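Local coordinates for T CELL surface glycoprotein CD4 (Rattus norvegicus, PDB 1CID) that is a T-cell surface glycoprotein of the immunoglobulin superfamily that probably acts as a co-receptor for MHC class II, represented here by its domains 3 and 4, at residues R144-K147 and V148-V151. Numbering follows the deposited sequence.
Sequences RQEK and VIQV
From Arg144 the chain swings through Gln145, Glu146 and Lys147 and heads into the strand that starts at Val148, a loop that brings the CA atoms of Arg144 and Ile149 to 6.5 Å from each other. At the base of the arginine side chain, CB lies beside the branch methyl of Ile149, with CG2 modelled 3.3 Å from Arg144 CB, a spacing too short to read closely. The rest of the arginine bends at chi2 (122°) and again at chi3 (66°), which carries the guanidinium along the new strand; there one of its faces is turned to Ile149 CB, and NH2 ends up 3.5 Å from Gln150 N; both are donors, so the approach is not a hydrogen bond. Glu146 OE1 meets the guanidinium in its plane, at the edge, taking a weak but nearly straight hydrogen bond from Arg144 NE (3.3 Å, 164° at the hydrogen) that is part of a salt bridge, and the same oxygen is 4.0 Å from Ile149 CG2. In this immunoglobulin-type β-sandwich the loop passes from one sheet to the other: Arg144 pairs through its backbone with Leu131, while Lys147 and Ile149 pair with Val121 and Cys119. Ile149 is buried, packing on Leu131, Leu133 and Val142, whereas the Arg144–Glu146 pair lies at the surface. Lys147 starts out facing away from the strand, its chain extended beyond CG, and NZ bonds to Gly123 O and forms a salt bridge with Glu35.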
loop_
_atom_site.group_PDB
_atom_site.type_symbol
_atom_site.label_atom_id
_atom_site.label_comp_id
_atom_site.label_asym_id
_atom_site.label_seq_id
_atom_site.Cartn_x
_atom_site.Cartn_y
_atom_site.Cartn_z
ATOM N N ARG A 144 -15.255 -10.371 -10.443
ATOM C CA ARG A 144 -15.308 -9.362 -11.549
ATOM C C ARG A 144 -13.880 -8.841 -11.714
ATOM O O ARG A 144 -13.047 -8.814 -10.774
ATOM C CB ARG A 144 -16.370 -8.270 -11.341
ATOM C CG ARG A 144 -17.691 -8.546 -12.023
ATOM C CD ARG A 144 -18.967 -8.623 -11.276
ATOM N NE ARG A 144 -19.335 -7.351 -10.703
ATOM C CZ ARG A 144 -20.333 -6.866 -9.952
ATOM N NH1 ARG A 144 -21.329 -7.676 -9.557
ATOM N NH2 ARG A 144 -20.432 -5.569 -9.551
ATOM N N GLN A 145 -13.648 -8.454 -12.939
ATOM C CA GLN A 145 -12.307 -7.896 -13.254
ATOM C C GLN A 145 -12.296 -6.370 -13.379
ATOM O O GLN A 145 -11.956 -5.692 -14.365
ATOM C CB GLN A 145 -11.994 -8.683 -14.490
ATOM C CG GLN A 145 -10.550 -8.599 -14.896
ATOM C CD GLN A 145 -10.452 -9.453 -16.163
ATOM O OE1 GLN A 145 -9.671 -10.402 -16.076
ATOM N NE2 GLN A 145 -11.192 -9.152 -17.245
ATOM N N GLU A 146 -12.671 -5.771 -12.288
ATOM C CA GLU A 146 -12.845 -4.413 -11.928
ATOM C C GLU A 146 -12.244 -4.094 -10.562
ATOM O O GLU A 146 -11.529 -4.899 -9.934
ATOM C CB GLU A 146 -14.304 -4.071 -11.887
ATOM C CG GLU A 146 -15.162 -4.283 -13.111
ATOM C CD GLU A 146 -16.631 -4.320 -12.717
ATOM O OE1 GLU A 146 -17.157 -5.243 -12.056
ATOM O OE2 GLU A 146 -17.305 -3.307 -13.082
ATOM N N LYS A 147 -12.504 -2.821 -10.207
ATOM C CA LYS A 147 -11.895 -2.290 -8.978
ATOM C C LYS A 147 -12.932 -2.077 -7.904
ATOM O O LYS A 147 -12.563 -1.771 -6.746
ATOM C CB LYS A 147 -11.075 -1.054 -9.290
ATOM C CG LYS A 147 -9.579 -1.159 -9.621
ATOM C CD LYS A 147 -8.831 0.186 -9.683
ATOM C CE LYS A 147 -7.337 -0.155 -9.582
ATOM N NZ LYS A 147 -6.611 1.078 -9.165
ATOM N N VAL A 148 -14.182 -2.247 -8.274
ATOM C CA VAL A 148 -15.168 -2.230 -7.198
ATOM C C VAL A 148 -16.262 -3.238 -7.566
ATOM O O VAL A 148 -16.940 -3.013 -8.583
ATOM C CB VAL A 148 -15.523 -0.823 -6.862
ATOM C CG1 VAL A 148 -16.267 -0.117 -7.949
ATOM C CG2 VAL A 148 -16.431 -0.859 -5.632
ATOM N N ILE A 149 -16.358 -4.325 -6.785
ATOM C CA ILE A 149 -17.451 -5.262 -7.026
ATOM C C ILE A 149 -18.465 -5.106 -5.900
ATOM O O ILE A 149 -17.993 -4.687 -4.864
ATOM C CB ILE A 149 -16.971 -6.701 -7.118
ATOM C CG1 ILE A 149 -16.230 -6.979 -5.816
ATOM C CG2 ILE A 149 -16.208 -6.619 -8.439
ATOM C CD1 ILE A 149 -15.483 -8.329 -5.788
ATOM N N GLN A 150 -19.674 -5.490 -6.175
ATOM C CA GLN A 150 -20.780 -5.306 -5.212
ATOM C C GLN A 150 -21.582 -6.578 -5.094
ATOM O O GLN A 150 -21.513 -7.298 -6.092
ATOM C CB GLN A 150 -21.543 -4.088 -5.739
ATOM C CG GLN A 150 -22.570 -3.390 -4.903
ATOM C CD GLN A 150 -23.954 -3.694 -5.456
ATOM O OE1 GLN A 150 -24.414 -4.857 -5.281
ATOM N NE2 GLN A 150 -24.581 -2.724 -6.150
ATOM N N VAL A 151 -22.254 -6.874 -4.003
ATOM C CA VAL A 151 -23.085 -8.062 -3.825
ATOM C C VAL A 151 -24.400 -7.601 -3.142
ATOM O O VAL A 151 -24.497 -6.970 -2.107
ATOM C CB VAL A 151 -22.566 -9.317 -3.120
ATOM C CG1 VAL A 151 -23.563 -10.348 -2.561
ATOM C CG2 VAL A 151 -21.635 -10.102 -4.053
#